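Putative transcriptional regulator protein, LacI family (Rhizobium etli, PDB 3MIZ) probably represses transcription by binding cis-regulatory DNA, as LacI-family regulators do, the part of the chain considered here having the two-lobed fold of periplasmic binding proteins. Local coordinates at residues Y183-A186 with A187-M191; G161-E164 with N165-S168; E57-V60 with E61-M65; G35-D38 with W39-N43. All blocks are in the same frame, centred on the assembly; numbering follows the deposited sequence.

Contact 1. Residues Y183-A186 with A187-M191; sequences YVFA and AATEM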
# COMPACT_ATOMS: atom_id res chain seq x y z
N TYR A 183 -8.80 -17.27 0.71
CA TYR A 183 -10.13 -17.73 0.32
C TYR A 183 -11.24 -16.94 1.01
O TYR A 183 -12.28 -17.51 1.38
CB TYR A 183 -10.29 -19.23 0.64
CG TYR A 183 -9.68 -19.66 1.96
CD1 TYR A 183 -8.32 -19.97 2.04
CD2 TYR A 183 -10.44 -19.72 3.13
CE1 TYR A 183 -7.73 -20.34 3.25
CE2 TYR A 183 -9.86 -20.09 4.35
CZ TYR A 183 -8.50 -20.39 4.40
OH TYR A 183 -7.90 -20.74 5.59
N VAL A 184 -11.03 -15.64 1.18
CA VAL A 184 -12.02 -14.79 1.85
C VAL A 184 -13.36 -14.79 1.12
O VAL A 184 -14.41 -14.98 1.73
CB VAL A 184 -11.51 -13.33 1.98
CG1 VAL A 184 -12.51 -12.50 2.75
CG2 VAL A 184 -10.14 -13.31 2.68
N PHE A 185 -13.32 -14.59 -0.20
CA PHE A 185 -14.55 -14.56 -0.99
C PHE A 185 -15.36 -15.86 -0.81
O PHE A 185 -16.57 -15.82 -0.57
CB PHE A 185 -14.23 -14.38 -2.47
CG PHE A 185 -15.44 -14.40 -3.37
CD1 PHE A 185 -16.27 -13.29 -3.47
CD2 PHE A 185 -15.77 -15.55 -4.09
CE1 PHE A 185 -17.41 -13.32 -4.26
CE2 PHE A 185 -16.90 -15.60 -4.89
CZ PHE A 185 -17.73 -14.48 -4.98
N ALA A 186 -14.68 -16.99 -0.94
CA ALA A 186 -15.32 -18.29 -0.82
C ALA A 186 -15.88 -18.52 0.58
O ALA A 186 -16.97 -19.09 0.73
CB ALA A 186 -14.34 -19.41 -1.19
N ALA A 187 -15.15 -18.08 1.59
CA ALA A 187 -15.60 -18.25 2.97
C ALA A 187 -16.82 -17.37 3.25
O ALA A 187 -17.77 -17.82 3.89
CB ALA A 187 -14.47 -17.90 3.93
N ALA A 188 -16.79 -16.13 2.78
CA ALA A 188 -17.90 -15.20 2.99
C ALA A 188 -19.14 -15.66 2.25
O ALA A 188 -20.27 -15.46 2.70
CB ALA A 188 -17.50 -13.81 2.52
N THR A 189 -18.94 -16.27 1.09
CA THR A 189 -20.06 -16.75 0.30
C THR A 189 -20.76 -17.89 1.03
O THR A 189 -21.99 -17.91 1.14
CB THR A 189 -19.58 -17.23 -1.09
OG1 THR A 189 -19.14 -16.09 -1.84
CG2 THR A 189 -20.72 -17.91 -1.85
N GLU A 190 -19.98 -18.84 1.55
CA GLU A 190 -20.54 -19.96 2.29
C GLU A 190 -21.30 -19.45 3.50
O GLU A 190 -22.41 -19.92 3.79
CB GLU A 190 -19.41 -20.89 2.74
CG GLU A 190 -19.87 -22.16 3.46
CD GLU A 190 -20.83 -23.00 2.62
OE1 GLU A 190 -20.56 -23.21 1.42
OE2 GLU A 190 -21.85 -23.46 3.18
N MSE A 191 -20.71 -18.49 4.20
CA MSE A 191 -21.30 -17.90 5.40
C MSE A 191 -22.63 -17.21 5.12
O MSE A 191 -23.57 -17.30 5.91
CB MSE A 191 -20.31 -16.89 5.99
CG MSE A 191 -20.75 -16.26 7.30
SE MSE A 191 -19.41 -15.00 7.94
CE MSE A 191 -18.07 -16.29 8.50
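Thr189 returns to Phe185 one turn later and takes hold of its carbonyl oxygen twice, a compact example of how a threonine inside a helix can spend its hydroxyl on its own backbone. Thr189 OG1 donates to Phe185 O at 2.9 Å from above the carbonyl plane, 37° out of it. The ordinary helical bond, Thr189 N to Phe185 O at 2.9 Å, arrives from the opposite face of that plane. The hydroxyl can do this because chi1 of -68° turns OG1 opposite the carbonyl carbon and beside the backbone N; the same torsion places OG1 over the centre of the Phe185 ring, 3.7 Å above the plane, so one atom serves the carbonyl and covers an aromatic face. A valine in place of Thr189 would probably keep the bulk but leave Phe185 O with the amide as its sole partner within this turn. These residues open helix 184-192 of the periplasmic-binding-protein-like domain, with Tyr183 at the N-cap position. The closely packed side is that of the buried Val184 and Ala188, joined by Ala188 N to Val184 O at 2.8 Å: Val184 meets Met208 of helix 206-217 and Ala188 meets Ile137 of strand 134-138. Phe185 reaches Ala215 of helix 206-217 and packs on Lys243 of the second subunit. The outer side is looser. Ala186 and Glu190 are exposed and joined by the backbone bond from Glu190 N to Ala186 O at 3.1 Å, while the glutamate chain bends away at chi2. The Tyr183 ring only brushes Ala187, CD2 to CB 4.5 Å, and its hydroxyl is bonded to Asp174.

Contact 2. Residues G161-E164 with N165-S168; sequences GLTE and NDLS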
# COMPACT_ATOMS: atom_id res chain seq x y z
N GLY A 161 -24.00 -11.48 25.99
CA GLY A 161 -25.02 -12.51 26.15
C GLY A 161 -25.11 -13.50 25.02
O GLY A 161 -25.65 -14.59 25.20
N LEU A 162 -24.60 -13.14 23.85
CA LEU A 162 -24.66 -14.04 22.70
C LEU A 162 -23.83 -15.29 22.98
O LEU A 162 -22.88 -15.25 23.76
CB LEU A 162 -24.13 -13.36 21.44
CG LEU A 162 -24.84 -12.09 20.97
CD1 LEU A 162 -24.24 -11.63 19.65
CD2 LEU A 162 -26.34 -12.36 20.80
N THR A 163 -24.20 -16.39 22.34
CA THR A 163 -23.49 -17.64 22.52
C THR A 163 -22.74 -17.98 21.24
O THR A 163 -23.08 -17.48 20.17
CB THR A 163 -24.45 -18.81 22.83
OG1 THR A 163 -25.19 -19.14 21.65
CG2 THR A 163 -25.42 -18.41 23.94
N GLU A 164 -21.74 -18.84 21.36
CA GLU A 164 -20.95 -19.25 20.21
C GLU A 164 -21.88 -19.68 19.08
O GLU A 164 -21.53 -19.61 17.90
CB GLU A 164 -20.02 -20.41 20.60
CG GLU A 164 -18.82 -20.58 19.68
CD GLU A 164 -17.91 -19.36 19.69
OE1 GLU A 164 -18.31 -18.31 19.15
OE2 GLU A 164 -16.80 -19.45 20.26
N ASN A 165 -23.09 -20.11 19.45
CA ASN A 165 -24.08 -20.57 18.49
C ASN A 165 -24.69 -19.44 17.64
O ASN A 165 -25.27 -19.69 16.59
CB ASN A 165 -25.19 -21.33 19.22
CG ASN A 165 -26.05 -22.15 18.28
OD1 ASN A 165 -26.85 -21.61 17.52
ND2 ASN A 165 -25.88 -23.46 18.32
N ASP A 166 -24.55 -18.21 18.11
CA ASP A 166 -25.08 -17.06 17.38
C ASP A 166 -24.01 -16.50 16.45
O ASP A 166 -24.29 -15.63 15.62
CB ASP A 166 -25.53 -15.96 18.34
CG ASP A 166 -26.61 -16.42 19.30
OD1 ASP A 166 -27.56 -17.09 18.84
OD2 ASP A 166 -26.50 -16.10 20.50
N LEU A 167 -22.79 -17.00 16.59
CA LEU A 167 -21.69 -16.52 15.77
C LEU A 167 -21.33 -17.44 14.61
O LEU A 167 -21.58 -18.65 14.63
CB LEU A 167 -20.44 -16.31 16.63
CG LEU A 167 -20.41 -15.37 17.85
CD1 LEU A 167 -21.40 -14.22 17.68
CD2 LEU A 167 -20.73 -16.15 19.09
N SER A 168 -20.74 -16.84 13.58
CA SER A 168 -20.27 -17.56 12.40
C SER A 168 -18.82 -17.12 12.25
O SER A 168 -18.54 -16.06 11.70
CB SER A 168 -21.05 -17.16 11.15
OG SER A 168 -22.32 -17.79 11.09
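Asp166 folds back over Thr163, and its side chain is worth following outward because CB, CG and OD2 each meet a neighbour in turn. Its CB lies 3.4 Å from Thr163 O, the same oxygen that accepts a hydrogen bond from Asp166 N at 2.6 Å. Turned beside the backbone N by chi1 of -59°, CG passes 3.9 Å from Thr163 OG1. At the tip, OD2 receives the amide hydrogen of Thr163 N at 3.0 Å, a nearly straight bond of 175° that meets the carboxylate from above its plane. The same oxygen lies 3.7 Å from Leu162 CB, whose side chain crosses that of Asp166 at about a right angle. Main chain and carboxylate thus tie the two residues reciprocally. The backbone forms two overlapping type I turns, the second closed by Leu167 N to Glu164 O at 3.2 Å. An alanine at Asp166 would keep the backbone bond but is likely to leave Thr163 N without its carboxylate mate and the turn less firmly held. Beneath the turns Leu162 CD1 and Leu167 CD1 approach to 4.3 Å. The link leaves helix 144-160 through Gly161, which has positive phi, and enters strand 167-174. Leu162 and Leu167 both rest on Thr157 of that helix, Leu167 also on Phe153, and Glu164 forms a salt bridge with Arg154; Ser168 pairs by its backbone with strand 134-138.

Contact 3. Residues E57-V60 with E61-M65; sequences EREV and EIWKM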
# COMPACT_ATOMS: atom_id res chain seq x y z
N GLU A 57 20.36 -11.99 10.63
CA GLU A 57 21.71 -11.72 10.14
C GLU A 57 21.84 -10.30 9.61
O GLU A 57 22.70 -9.54 10.04
CB GLU A 57 22.08 -12.72 9.04
CG GLU A 57 22.24 -14.15 9.52
CD GLU A 57 21.05 -14.63 10.32
OE1 GLU A 57 19.94 -14.71 9.76
OE2 GLU A 57 21.24 -14.92 11.52
N ARG A 58 20.98 -9.95 8.65
CA ARG A 58 21.02 -8.62 8.06
C ARG A 58 20.74 -7.55 9.11
O ARG A 58 21.30 -6.46 9.05
CB ARG A 58 20.00 -8.50 6.93
CG ARG A 58 20.17 -9.50 5.81
CD ARG A 58 19.46 -9.04 4.55
NE ARG A 58 19.19 -10.15 3.66
CZ ARG A 58 18.02 -10.78 3.59
NH1 ARG A 58 17.00 -10.40 4.35
NH2 ARG A 58 17.87 -11.80 2.76
N GLU A 59 19.87 -7.86 10.08
CA GLU A 59 19.56 -6.89 11.12
C GLU A 59 20.80 -6.54 11.93
O GLU A 59 21.07 -5.37 12.20
CB GLU A 59 18.48 -7.41 12.09
CG GLU A 59 18.09 -6.35 13.12
CD GLU A 59 17.06 -6.82 14.12
OE1 GLU A 59 16.34 -7.80 13.84
OE2 GLU A 59 16.95 -6.20 15.20
N VAL A 60 21.54 -7.56 12.34
CA VAL A 60 22.75 -7.33 13.12
C VAL A 60 23.65 -6.36 12.37
O VAL A 60 24.16 -5.39 12.95
CB VAL A 60 23.51 -8.65 13.36
CG1 VAL A 60 24.81 -8.37 14.10
CG2 VAL A 60 22.63 -9.61 14.16
N GLU A 61 23.83 -6.63 11.09
CA GLU A 61 24.66 -5.80 10.22
C GLU A 61 24.11 -4.37 10.11
O GLU A 61 24.87 -3.41 10.02
CB GLU A 61 24.73 -6.45 8.83
CG GLU A 61 25.23 -5.57 7.71
CD GLU A 61 25.34 -6.33 6.39
OE1 GLU A 61 24.37 -7.04 6.03
OE2 GLU A 61 26.38 -6.22 5.71
N ILE A 62 22.79 -4.24 10.14
CA ILE A 62 22.18 -2.91 10.04
C ILE A 62 22.44 -2.08 11.29
O ILE A 62 22.68 -0.88 11.19
CB ILE A 62 20.66 -3.01 9.80
CG1 ILE A 62 20.41 -3.51 8.37
CG2 ILE A 62 20.00 -1.64 10.01
CD1 ILE A 62 18.96 -3.78 8.05
N TRP A 63 22.40 -2.70 12.46
CA TRP A 63 22.67 -1.98 13.70
C TRP A 63 24.11 -1.49 13.67
O TRP A 63 24.42 -0.37 14.09
CB TRP A 63 22.46 -2.88 14.91
CG TRP A 63 21.02 -3.08 15.29
CD1 TRP A 63 20.22 -4.13 14.96
CD2 TRP A 63 20.23 -2.19 16.09
NE1 TRP A 63 18.96 -3.95 15.51
CE2 TRP A 63 18.95 -2.78 16.21
CE3 TRP A 63 20.48 -0.97 16.72
CZ2 TRP A 63 17.92 -2.17 16.94
CZ3 TRP A 63 19.45 -0.36 17.44
CH2 TRP A 63 18.18 -0.97 17.54
N LYS A 64 25.00 -2.36 13.19
CA LYS A 64 26.42 -2.05 13.09
C LYS A 64 26.57 -0.85 12.16
O LYS A 64 27.32 0.08 12.45
CB LYS A 64 27.16 -3.27 12.53
CG LYS A 64 28.58 -3.42 13.03
CD LYS A 64 29.13 -4.80 12.69
CE LYS A 64 28.32 -5.92 13.34
NZ LYS A 64 28.32 -5.84 14.83
N MSE A 65 25.86 -0.87 11.04
CA MSE A 65 25.91 0.22 10.08
C MSE A 65 25.46 1.54 10.72
O MSE A 65 26.09 2.58 10.52
CB MSE A 65 25.01 -0.08 8.88
CG MSE A 65 24.66 1.16 8.05
SE MSE A 65 23.89 0.70 6.34
CE MSE A 65 25.54 0.20 5.47
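Glu59 and Trp63 lie side by side and point the same way from successive turns of one helix, an i to i+4 pairing in which a carboxylate runs along the edge of an indole. Their planes are inclined by 33°, yet the bond between them is well formed: Trp63 NE1 donates to Glu59 OE2 at 3.0 Å with an angle of 167°. The oxygen sits in the ring plane and uses its anti lone pair, the one turned away from OE1. Glu59 gets there by staying extended, with CG opposite the backbone N (chi1 -176°) and no bend at chi2. On the way its CG passes 3.6 Å from Trp63 CD1, so the aliphatic part borders the ring before the polar tip bonds to it. The backbone repeats the pairing, Trp63 N to Glu59 O at 3.0 Å, and that carbonyl oxygen also lies 3.1 Å from Trp63 CD1. Glu59 OE2 accepts from Glu87 N as well and, weakly, from Tyr76 OH, a set of donors that would probably favour the charged form of this buried carboxylate. Round the helix from there, Ile62 CG1 presses within 3.2 Å of Arg58 O, while Val60 CG1 only comes to 4.3 Å from Lys64 CE. Arg58 turns its guanidinium to Thr52 O. Helix 56-68 lays Ile62 and Trp63 on Ile19 of strand 15-20, and Trp63 continues onto Val74 and Tyr76 of strand 73-78, while Arg58, Glu61 and Met65 face the second subunit.

Contact 4. Residues G35-D38 with W39-N43; sequences GIQD and WANAN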
# COMPACT_ATOMS: atom_id res chain seq x y z
N GLY A 35 4.19 9.48 10.02
CA GLY A 35 4.12 10.17 11.30
C GLY A 35 5.52 10.52 11.80
O GLY A 35 5.75 11.62 12.31
N ILE A 36 6.45 9.58 11.68
CA ILE A 36 7.82 9.83 12.10
C ILE A 36 8.40 10.99 11.28
O ILE A 36 8.93 11.95 11.83
CB ILE A 36 8.74 8.60 11.86
CG1 ILE A 36 8.26 7.40 12.68
CG2 ILE A 36 10.17 8.95 12.22
CD1 ILE A 36 8.35 7.59 14.15
N GLN A 37 8.29 10.88 9.96
CA GLN A 37 8.83 11.90 9.06
C GLN A 37 8.25 13.28 9.34
O GLN A 37 8.99 14.26 9.42
CB GLN A 37 8.60 11.50 7.60
CG GLN A 37 9.36 12.34 6.58
CD GLN A 37 10.85 12.03 6.56
OE1 GLN A 37 11.26 10.93 6.19
NE2 GLN A 37 11.66 13.01 6.94
N ASP A 38 6.93 13.36 9.49
CA ASP A 38 6.28 14.64 9.79
C ASP A 38 6.85 15.26 11.06
O ASP A 38 7.16 16.45 11.10
CB ASP A 38 4.77 14.47 9.92
CG ASP A 38 4.07 14.45 8.58
OD1 ASP A 38 4.77 14.42 7.55
OD2 ASP A 38 2.82 14.46 8.56
N TRP A 39 6.98 14.45 12.11
CA TRP A 39 7.54 14.94 13.36
C TRP A 39 8.99 15.40 13.13
O TRP A 39 9.40 16.46 13.61
CB TRP A 39 7.53 13.84 14.43
CG TRP A 39 8.08 14.31 15.73
CD1 TRP A 39 7.40 14.93 16.73
CD2 TRP A 39 9.46 14.30 16.13
NE1 TRP A 39 8.26 15.32 17.73
CE2 TRP A 39 9.53 14.94 17.39
CE3 TRP A 39 10.64 13.82 15.55
CZ2 TRP A 39 10.74 15.12 18.07
CZ3 TRP A 39 11.84 13.99 16.23
CH2 TRP A 39 11.88 14.64 17.48
N ALA A 40 9.76 14.60 12.40
CA ALA A 40 11.15 14.92 12.12
C ALA A 40 11.31 16.26 11.40
O ALA A 40 12.21 17.04 11.73
CB ALA A 40 11.78 13.80 11.28
N ASN A 41 10.44 16.52 10.43
CA ASN A 41 10.52 17.78 9.69
C ASN A 41 10.22 18.98 10.59
O ASN A 41 10.75 20.07 10.37
CB ASN A 41 9.54 17.78 8.50
CG ASN A 41 9.85 16.69 7.49
OD1 ASN A 41 10.98 16.23 7.37
ND2 ASN A 41 8.83 16.29 6.73
N ALA A 42 9.39 18.78 11.60
CA ALA A 42 9.03 19.85 12.52
C ALA A 42 10.02 19.99 13.68
O ALA A 42 9.92 20.93 14.47
CB ALA A 42 7.63 19.61 13.08
N ASN A 43 10.98 19.06 13.78
CA ASN A 43 11.96 19.11 14.85
C ASN A 43 13.41 19.11 14.37
O ASN A 43 14.32 18.83 15.15
CB ASN A 43 11.71 17.95 15.82
CG ASN A 43 10.41 18.13 16.59
OD1 ASN A 43 10.40 18.71 17.68
ND2 ASN A 43 9.31 17.66 16.02
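The shortest bond joining residues 35-38 to 39-43 is the backbone one from Ala40 N to Ile36 O, 2.8 Å, within helix 30-42. This helix is the crossover of a beta-alpha-beta unit between the parallel strands 15-20 and 46-51, and it illustrates how such a helix gives each of its flanks a different task. On one flank Gln37 reaches forward to Asn41. The glutamine bends at chi2 (73°), which brings NE2 to Asn41 OD1 at 3.3 Å, a weak hydrogen bond between two amides whose planes are 28° apart. Asn41 is also held by its main chain, N to Gln37 O at 2.9 Å, and its CG lies 3.2 Å from that same carbonyl oxygen, so the asparagine folds over the turn it is bonded to. Both residues pack on the second subunit, Gln37 on Asn51 and Asn41 on Arg58 of that chain. On the inner flank Ile36 and Ala40 rest on Ile47 of strand 46-51. Trp39 swings its indole opposite the backbone N (chi1 -179°), away from the preceding turn, and lays it on Arg258, Ala261 and Asn265 of helix 253-268. Asp38 is bonded through OD2 to Tyr254 at the start of the same helix. Asn43 curls back over Trp39, one turn on. Its ND2 lies 3.0 Å above the indole plane, toward the rim, but the bond it makes is to the backbone: ND2 donates to Trp39 O at 2.7 Å in an almost straight line.

From the N terminus the four contacts come in series, contact 4, then 3, 2 and 1, and none nests in or crosses another. Contacts 4 and 3 lie on helices 30-42 and 56-68, packed against the parallel sheet of the first lobe, with centres about 25 Å apart. They do not touch within one chain, but both lie against the second subunit. Contact 2 turns the chain from helix 144-160 into strand 167-174, and contact 1 begins helix 184-192 beside the mixed sheet of the other lobe. These two meet where Met191 CE lies 3.2 Å from Ser168 O.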